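PDB 2IL5: hypothetical protein, which is of unknown function but belongs to the Activator of Hsp90 ATPase homolog 1-like family, in the Bet v 1-like superfamily, many members of which bind hydrophobic ligands. Local coordinates for residues A32-D37 with A55-G60; Y81-L84 with E88-K91; T118-Y123 with L156-M161. One frame throughout, in Å; residues are numbered along the deposited sequence.

How the interactions relate
Along the chain the three contacts follow one another in series, none nested in or crossing another. Interaction 1 closes first, bringing the loop after strand 50-55 back against the turn between helices 26-32 and 36-39. Interaction 2 is the tight hairpin of strands 74-85 and 89-94 in the middle of the antiparallel sheet. Interaction 3 closes last and over the longest gap, laying the C-terminal helix 136-166 against strand 118-128. Interaction 1 touches both others: Gly-60 and Glu-59 hydrogen-bond to Tyr-81 and Leu-84, while Trp-33 packs on Met-120, Phe-158 and Met-161. Interactions 2 and 3 share the sheet without touching.

Interaction 1 of 3, residues A32-D37 with A55-G60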
loop_
_atom_site.group_PDB
_atom_site.type_symbol
_atom_site.label_atom_id
_atom_site.label_comp_id
_atom_site.label_asym_id
_atom_site.label_seq_id
_atom_site.Cartn_x
_atom_site.Cartn_y
_atom_site.Cartn_z
ATOM N N ALA A 32 9.965 7.160 -1.034
ATOM C CA ALA A 32 8.512 7.438 -0.938
ATOM C C ALA A 32 7.794 6.517 0.045
ATOM O O ALA A 32 6.825 6.937 0.691
ATOM C CB ALA A 32 7.868 7.347 -2.316
ATOM N N TRP A 33 8.320 5.280 0.167
ATOM C CA TRP A 33 7.738 4.166 0.910
ATOM C C TRP A 33 8.227 4.118 2.334
ATOM O O TRP A 33 7.679 3.381 3.146
ATOM C CB TRP A 33 8.066 2.799 0.250
ATOM C CG TRP A 33 7.190 2.467 -0.974
ATOM C CD1 TRP A 33 7.399 2.871 -2.285
ATOM C CD2 TRP A 33 6.002 1.659 -0.991
ATOM N NE1 TRP A 33 6.409 2.354 -3.104
ATOM C CE2 TRP A 33 5.538 1.616 -2.338
ATOM C CE3 TRP A 33 5.273 0.970 -0.005
ATOM C CZ2 TRP A 33 4.372 0.893 -2.716
ATOM C CZ3 TRP A 33 4.096 0.261 -0.388
ATOM C CH2 TRP A 33 3.665 0.239 -1.719
ATOM N N THR A 34 9.269 4.890 2.628
ATOM C CA THR A 34 10.022 4.663 3.865
ATOM C C THR A 34 10.321 5.936 4.600
ATOM O O THR A 34 10.962 5.919 5.655
ATOM C CB THR A 34 11.352 3.881 3.621
ATOM O OG1 THR A 34 12.129 4.573 2.657
ATOM C CG2 THR A 34 11.073 2.439 3.155
ATOM N N LYS A 35 9.851 7.038 4.035
ATOM C CA LYS A 35 9.910 8.315 4.706
ATOM C C LYS A 35 8.555 8.866 5.094
ATOM O O LYS A 35 7.715 9.155 4.234
ATOM C CB LYS A 35 10.673 9.332 3.861
ATOM C CG LYS A 35 12.006 9.703 4.481
ATOM C CD LYS A 35 11.754 10.389 5.858
ATOM C CE LYS A 35 11.006 11.744 5.716
ATOM N NZ LYS A 35 10.254 12.184 6.948
ATOM N N LYS A 36 8.380 9.041 6.403
ATOM C CA LYS A 36 7.156 9.564 7.034
ATOM C C LYS A 36 6.493 10.770 6.358
ATOM O O LYS A 36 5.291 10.767 6.080
ATOM C CB LYS A 36 7.474 9.946 8.472
ATOM C CG LYS A 36 6.339 9.750 9.421
ATOM C CD LYS A 36 6.309 10.830 10.446
ATOM C CE LYS A 36 7.520 10.785 11.326
ATOM N NZ LYS A 36 7.742 12.115 11.904
ATOM N N ASP A 37 7.272 11.808 6.094
ATOM C CA ASP A 37 6.673 13.042 5.626
ATOM C C ASP A 37 6.405 12.998 4.121
ATOM O O ASP A 37 5.774 13.912 3.563
ATOM C CB ASP A 37 7.498 14.239 6.107
ATOM C CG ASP A 37 7.746 14.187 7.619
ATOM O OD1 ASP A 37 6.751 14.118 8.386
ATOM O OD2 ASP A 37 8.927 14.172 8.032
ATOM N N ALA A 55 5.582 6.561 12.025
ATOM C CA ALA A 55 6.234 5.466 11.319
ATOM C C ALA A 55 7.590 5.226 11.952
ATOM O O ALA A 55 8.430 6.143 11.993
ATOM C CB ALA A 55 6.382 5.770 9.809
ATOM N N ASP A 56 7.784 4.009 12.465
ATOM C CA ASP A 56 9.105 3.539 12.903
ATOM C C ASP A 56 9.732 2.625 11.832
ATOM O O ASP A 56 9.585 1.393 11.855
ATOM C CB ASP A 56 9.014 2.868 14.283
ATOM C CG ASP A 56 10.359 2.373 14.787
ATOM O OD1 ASP A 56 11.394 2.951 14.389
ATOM O OD2 ASP A 56 10.375 1.397 15.574
ATOM N N VAL A 57 10.437 3.256 10.895
ATOM C CA VAL A 57 10.886 2.590 9.664
ATOM C C VAL A 57 12.158 1.756 9.865
ATOM O O VAL A 57 13.253 2.145 9.451
ATOM C CB VAL A 57 10.952 3.570 8.430
ATOM C CG1 VAL A 57 11.203 2.806 7.114
ATOM C CG2 VAL A 57 9.643 4.360 8.304
ATOM N N LYS A 58 11.976 0.619 10.543
ATOM C CA LYS A 58 12.975 -0.461 10.652
ATOM C C LYS A 58 12.196 -1.771 10.657
ATOM O O LYS A 58 10.962 -1.755 10.827
ATOM C CB LYS A 58 13.821 -0.340 11.919
ATOM C CG LYS A 58 12.988 -0.353 13.203
ATOM C CD LYS A 58 13.785 -0.871 14.391
ATOM C CE LYS A 58 13.187 -0.371 15.717
ATOM N NZ LYS A 58 13.770 0.961 16.156
ATOM N N GLU A 59 12.904 -2.892 10.473
ATOM C CA GLU A 59 12.291 -4.213 10.479
ATOM C C GLU A 59 11.661 -4.497 11.852
ATOM O O GLU A 59 12.300 -4.277 12.888
ATOM C CB GLU A 59 13.295 -5.276 10.051
ATOM C CG GLU A 59 13.726 -5.123 8.585
ATOM C CD GLU A 59 14.570 -6.283 8.070
ATOM O OE1 GLU A 59 15.068 -7.095 8.908
ATOM O OE2 GLU A 59 14.741 -6.396 6.829
ATOM N N GLY A 60 10.392 -4.927 11.867
ATOM C CA GLY A 60 9.645 -5.103 13.123
ATOM C C GLY A 60 9.042 -3.819 13.701
ATOM O O GLY A 60 8.381 -3.842 14.741
#
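Val-57 turns CG1 anti to its backbone N (chi1 -171°) and CG2 anti to its carbonyl carbon, and this fork of two methyls straddles the carbonyl oxygen of Thr-34 in pure van der Waals packing. Val-57 CG2 lies 3.3 Å and Val-57 CG1 3.4 Å from Thr-34 O. In Thr-34 a chi1 of 56° sets OG1 between the backbone N and carbonyl carbon, where it hydrogen-bonds to the carbonyl of Tyr-30, and leaves CB and CG2 to meet the valine. Thr-34 CB approaches Val-57 CG1 to 3.7 Å, with the two side chains crossing at about a right angle. Val-57 is the centre of an inverse gamma turn, closed by a 2.8 Å bond from Lys-58 N to Asp-56 O; the turn presents the isopropyl group to the loop that links helices 26-32 and 36-39. In this helix-grip fold of the Bet v 1-like kind, the contact thus joins the short helical region to the loop following strand 50-55. Val-57 also packs on Tyr-81 and Leu-84 of strand 74-85, and Thr-34 rests on Leu-84 as well. Further along, past the N-cap residue Lys-35, the methyl CB of Ala-55 lies 4.0 Å from CG of Lys-36, so the lysine touches with the aliphatic start of its chain.

Interaction 2 of 3, residues Y81-L84 with E88-K91; sequences YESL and EYVK
Ser-83 and Lys-91 stand side by side on one face of the hairpin, their CB atoms 3.5 Å apart in an antiparallel hydrogen-bonded pair. Lys-91 N donates to Ser-83 O over 2.9 Å, while Lys-91 O accepts two N-H groups, from Ser-83 N and, at 2.7 Å, from Glu-82 N. This is a classic beta bulge: Glu-82 and Ser-83 both face Lys-91. The bulge leaves Glu-82 directed toward the neighbouring strand, and its bent chain crosses the outstretched lysine at a slant, with Glu-82 CB 4.2 Å from Lys-91 CG. Ser-83 OG, anti to the backbone N (chi1 -169°), leans diagonally across to the partner strand, 3.7 Å from Tyr-89 CD2, in an oblique approach to the ring. Leu-84 and Val-90 make the apolar pair of the other face; a non-hydrogen-bonded pair, they lie alongside each other and point the same way, Leu-84 CD2 being 4.1 Å from Val-90 CG2. Val-90 CG1 meets the Tyr-81 ring at its edge, near the ring plane, 4.2 Å from Tyr-81 CD1. Tyr-30 of helix 26-32 packs against both Leu-84 and Val-90. Glu-82 OE1 and Lys-91 NZ are 4.2 Å apart, beyond a salt bridge, and one water spans them, donating to the carboxylate and accepting from the ammonium. Because Lys-91 NZ also forms a salt bridge with Glu-107 of strand 104-112, the lysine has an acidic group on each neighbouring strand, which would be expected to favour its charged form.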
loop_
_atom_site.group_PDB
_atom_site.type_symbol
_atom_site.label_atom_id
_atom_site.label_comp_id
_atom_site.label_asym_id
_atom_site.label_seq_id
_atom_site.Cartn_x
_atom_site.Cartn_y
_atom_site.Cartn_z
ATOM N N TYR A 81 6.590 -2.971 9.387
ATOM C CA TYR A 81 7.579 -3.272 8.371
ATOM C C TYR A 81 8.180 -4.639 8.663
ATOM O O TYR A 81 8.642 -4.885 9.756
ATOM C CB TYR A 81 8.652 -2.217 8.354
ATOM C CG TYR A 81 8.154 -0.906 7.857
ATOM C CD1 TYR A 81 8.006 -0.695 6.483
ATOM C CD2 TYR A 81 7.778 0.123 8.761
ATOM C CE1 TYR A 81 7.560 0.507 6.004
ATOM C CE2 TYR A 81 7.304 1.318 8.300
ATOM C CZ TYR A 81 7.206 1.509 6.901
ATOM O OH TYR A 81 6.756 2.691 6.369
ATOM N N GLU A 82 8.121 -5.556 7.716
ATOM C CA GLU A 82 8.716 -6.847 7.967
ATOM C C GLU A 82 10.119 -6.911 7.359
ATOM O O GLU A 82 11.022 -7.466 7.924
ATOM C CB GLU A 82 7.823 -7.985 7.466
ATOM C CG GLU A 82 6.432 -7.829 7.988
ATOM C CD GLU A 82 5.740 -9.116 8.274
ATOM O OE1 GLU A 82 4.850 -9.457 7.460
ATOM O OE2 GLU A 82 6.064 -9.773 9.299
ATOM N N SER A 83 10.283 -6.287 6.215
ATOM C CA SER A 83 11.500 -6.380 5.479
ATOM C C SER A 83 11.751 -5.039 4.806
ATOM O O SER A 83 10.857 -4.478 4.172
ATOM C CB SER A 83 11.382 -7.505 4.459
ATOM O OG SER A 83 12.655 -7.759 3.916
ATOM N N LEU A 84 12.971 -4.522 5.002
ATOM C CA LEU A 84 13.431 -3.240 4.439
ATOM C C LEU A 84 14.830 -3.449 3.871
ATOM O O LEU A 84 15.824 -3.493 4.606
ATOM C CB LEU A 84 13.489 -2.154 5.532
ATOM C CG LEU A 84 12.129 -1.670 6.059
ATOM C CD1 LEU A 84 12.268 -0.853 7.291
ATOM C CD2 LEU A 84 11.375 -0.874 4.981
ATOM N N GLU A 88 15.590 -1.339 -2.646
ATOM C CA GLU A 88 15.391 -2.652 -3.249
ATOM C C GLU A 88 14.056 -3.316 -2.899
ATOM O O GLU A 88 13.387 -3.897 -3.765
ATOM C CB GLU A 88 16.567 -3.571 -2.869
ATOM C CG GLU A 88 16.541 -4.901 -3.556
ATOM C CD GLU A 88 17.681 -5.837 -3.153
ATOM O OE1 GLU A 88 18.756 -5.348 -2.706
ATOM O OE2 GLU A 88 17.496 -7.071 -3.318
ATOM N N TYR A 89 13.654 -3.255 -1.639
ATOM C CA TYR A 89 12.558 -4.122 -1.237
ATOM C C TYR A 89 11.949 -3.699 0.038
ATOM O O TYR A 89 12.637 -3.502 1.037
ATOM C CB TYR A 89 13.018 -5.593 -1.169
ATOM C CG TYR A 89 11.950 -6.637 -0.868
ATOM C CD1 TYR A 89 10.834 -6.806 -1.690
ATOM C CD2 TYR A 89 12.104 -7.514 0.215
ATOM C CE1 TYR A 89 9.849 -7.791 -1.405
ATOM C CE2 TYR A 89 11.154 -8.505 0.496
ATOM C CZ TYR A 89 10.035 -8.632 -0.313
ATOM O OH TYR A 89 9.118 -9.625 -0.019
ATOM N N VAL A 90 10.636 -3.546 -0.026
ATOM C CA VAL A 90 9.818 -3.378 1.160
ATOM C C VAL A 90 8.753 -4.511 1.241
ATOM O O VAL A 90 8.001 -4.742 0.289
ATOM C CB VAL A 90 9.113 -1.965 1.198
ATOM C CG1 VAL A 90 8.259 -1.827 2.453
ATOM C CG2 VAL A 90 10.114 -0.831 1.128
ATOM N N LYS A 91 8.764 -5.237 2.355
ATOM C CA LYS A 91 7.665 -6.111 2.789
ATOM C C LYS A 91 7.053 -5.518 4.059
ATOM O O LYS A 91 7.746 -5.280 5.059
ATOM C CB LYS A 91 8.131 -7.531 3.054
ATOM C CG LYS A 91 7.026 -8.541 3.397
ATOM C CD LYS A 91 7.711 -9.941 3.633
ATOM C CE LYS A 91 6.793 -11.051 4.158
ATOM N NZ LYS A 91 5.390 -10.916 3.551
HETATM O O HOH W 1 4.028 -8.737 4.946
#

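Interaction 3 of 3, residues T118-Y123 with L156-M161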
loop_
_atom_site.group_PDB
_atom_site.type_symbol
_atom_site.label_atom_id
_atom_site.label_comp_id
_atom_site.label_asym_id
_atom_site.label_seq_id
_atom_site.Cartn_x
_atom_site.Cartn_y
_atom_site.Cartn_z
ATOM N N THR A 118 13.421 3.498 -12.333
ATOM C CA THR A 118 12.983 2.274 -11.652
ATOM C C THR A 118 11.792 1.567 -12.260
ATOM O O THR A 118 10.849 2.196 -12.746
ATOM C CB THR A 118 12.867 2.461 -10.095
ATOM O OG1 THR A 118 11.787 1.664 -9.507
ATOM C CG2 THR A 118 12.709 3.859 -9.749
ATOM N N GLN A 119 11.899 0.237 -12.266
ATOM C CA GLN A 119 10.752 -0.658 -12.347
ATOM C C GLN A 119 10.248 -1.022 -10.952
ATOM O O GLN A 119 10.981 -1.565 -10.123
ATOM C CB GLN A 119 11.130 -1.938 -13.074
ATOM C CG GLN A 119 9.986 -2.885 -13.286
ATOM C CD GLN A 119 10.431 -4.182 -13.908
ATOM O OE1 GLN A 119 11.564 -4.618 -13.711
ATOM N NE2 GLN A 119 9.540 -4.821 -14.659
HETATM N N MSE A 120 8.977 -0.740 -10.697
HETATM C CA MSE A 120 8.403 -1.039 -9.413
HETATM C C MSE A 120 7.393 -2.140 -9.583
HETATM O O MSE A 120 6.417 -1.988 -10.317
HETATM C CB MSE A 120 7.770 0.194 -8.795
HETATM C CG MSE A 120 7.227 -0.036 -7.385
HETATM SE SE MSE A 120 6.195 1.483 -6.701
HETATM C CE MSE A 120 4.477 1.181 -7.512
ATOM N N LEU A 121 7.663 -3.250 -8.884
ATOM C CA LEU A 121 6.818 -4.427 -8.869
ATOM C C LEU A 121 6.137 -4.608 -7.485
ATOM O O LEU A 121 6.772 -4.889 -6.445
ATOM C CB LEU A 121 7.598 -5.661 -9.312
ATOM C CG LEU A 121 8.303 -5.545 -10.679
ATOM C CD1 LEU A 121 9.344 -6.647 -10.874
ATOM C CD2 LEU A 121 7.266 -5.550 -11.811
ATOM N N PHE A 122 4.826 -4.411 -7.514
ATOM C CA PHE A 122 4.014 -4.385 -6.313
ATOM C C PHE A 122 3.139 -5.627 -6.244
ATOM O O PHE A 122 2.421 -5.933 -7.197
ATOM C CB PHE A 122 3.172 -3.066 -6.284
ATOM C CG PHE A 122 2.065 -3.044 -5.217
ATOM C CD1 PHE A 122 2.342 -2.633 -3.910
ATOM C CD2 PHE A 122 0.728 -3.399 -5.551
ATOM C CE1 PHE A 122 1.319 -2.568 -2.970
ATOM C CE2 PHE A 122 -0.306 -3.360 -4.618
ATOM C CZ PHE A 122 -0.028 -2.927 -3.332
ATOM N N TYR A 123 3.183 -6.315 -5.108
ATOM C CA TYR A 123 2.304 -7.457 -4.848
ATOM C C TYR A 123 1.500 -7.209 -3.576
ATOM O O TYR A 123 2.061 -6.765 -2.606
ATOM C CB TYR A 123 3.151 -8.726 -4.666
ATOM C CG TYR A 123 2.376 -9.892 -4.085
ATOM C CD1 TYR A 123 1.583 -10.693 -4.888
ATOM C CD2 TYR A 123 2.443 -10.195 -2.717
ATOM C CE1 TYR A 123 0.876 -11.817 -4.356
ATOM C CE2 TYR A 123 1.767 -11.293 -2.186
ATOM C CZ TYR A 123 0.973 -12.108 -3.026
ATOM O OH TYR A 123 0.254 -13.172 -2.508
ATOM N N LEU A 156 -4.575 4.787 -7.734
ATOM C CA LEU A 156 -4.784 6.198 -7.347
ATOM C C LEU A 156 -3.705 6.634 -6.386
ATOM O O LEU A 156 -3.254 7.773 -6.446
ATOM C CB LEU A 156 -6.131 6.438 -6.670
ATOM C CG LEU A 156 -7.426 6.692 -7.397
ATOM C CD1 LEU A 156 -8.565 6.665 -6.375
ATOM C CD2 LEU A 156 -7.388 7.992 -8.144
HETATM N N MSE A 157 -3.306 5.714 -5.504
HETATM C CA MSE A 157 -2.195 5.934 -4.559
HETATM C C MSE A 157 -0.821 6.120 -5.200
HETATM O O MSE A 157 -0.027 6.932 -4.738
HETATM C CB MSE A 157 -2.074 4.756 -3.611
HETATM C CG MSE A 157 -2.660 5.001 -2.264
HETATM SE SE MSE A 157 -2.298 3.428 -1.173
HETATM C CE MSE A 157 -4.060 2.702 -1.330
ATOM N N PHE A 158 -0.519 5.295 -6.201
ATOM C CA PHE A 158 0.787 5.330 -6.821
ATOM C C PHE A 158 0.888 6.556 -7.706
ATOM O O PHE A 158 1.972 7.085 -7.917
ATOM C CB PHE A 158 1.039 4.086 -7.660
ATOM C CG PHE A 158 1.026 2.829 -6.879
ATOM C CD1 PHE A 158 1.407 2.805 -5.534
ATOM C CD2 PHE A 158 0.667 1.639 -7.485
ATOM C CE1 PHE A 158 1.412 1.612 -4.815
ATOM C CE2 PHE A 158 0.691 0.475 -6.764
ATOM C CZ PHE A 158 1.055 0.466 -5.425
ATOM N N ASP A 159 -0.228 7.004 -8.253
ATOM C CA ASP A 159 -0.082 8.167 -9.082
ATOM C C ASP A 159 -0.021 9.476 -8.252
ATOM O O ASP A 159 0.686 10.419 -8.595
ATOM C CB ASP A 159 -0.847 8.104 -10.436
ATOM C CG ASP A 159 -2.345 8.209 -10.326
ATOM O OD1 ASP A 159 -2.877 9.006 -9.521
ATOM O OD2 ASP A 159 -3.017 7.545 -11.152
ATOM N N LYS A 160 -0.641 9.437 -7.079
ATOM C CA LYS A 160 -0.339 10.392 -6.029
ATOM C C LYS A 160 1.121 10.338 -5.536
ATOM O O LYS A 160 1.782 11.357 -5.431
ATOM C CB LYS A 160 -1.292 10.174 -4.885
ATOM C CG LYS A 160 -1.187 11.192 -3.810
ATOM C CD LYS A 160 -2.549 11.756 -3.509
ATOM C CE LYS A 160 -3.417 10.908 -2.599
ATOM N NZ LYS A 160 -4.687 11.752 -2.454
HETATM N N MSE A 161 1.615 9.153 -5.210
HETATM C CA MSE A 161 3.017 8.966 -4.916
HETATM C C MSE A 161 3.931 9.550 -6.021
HETATM O O MSE A 161 4.970 10.127 -5.721
HETATM C CB MSE A 161 3.333 7.476 -4.690
HETATM C CG MSE A 161 4.802 7.183 -4.281
HETATM SE SE MSE A 161 5.263 5.342 -4.738
HETATM C CE MSE A 161 5.484 5.457 -6.659
#
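Strand 118-123 and helix 156-161 run roughly antiparallel, at 149°, with axes 12.7 Å apart at their closest. Even the nearest CA atoms, those of Phe-122 and Phe-158, are 10.2 Å from each other, and large side chains from both segments fill the interval. Phe-158 reaches from the helix between Met-120 and Phe-122, alternate residues on the same face of the strand. Its CZ edge points into the face of Phe-122, over the ring centre, in a T-shaped stack with centroids 5.0 Å apart and planes at 75°. Met-120, a selenomethionine, extends with CG anti to the backbone N (chi1 -176°) and then bends at its last torsion, setting Met-120 CE 3.7 Å from the centroid of the Phe-158 ring. The methyl sits almost on the ring normal, a CH-pi contact within a Met-aromatic pair. Met-120 and the selenomethionine Met-161 reach toward each other end on, Met-120 SE lying 4.0 Å from Met-161 CE. Trp-33 packs against Met-120, Phe-158 and Met-161, and Phe-154 adjoins Phe-122. The long C-terminal helix packed across the antiparallel sheet through a buried hydrophobic layer is the hallmark of the helix-grip fold of Bet v 1-like proteins.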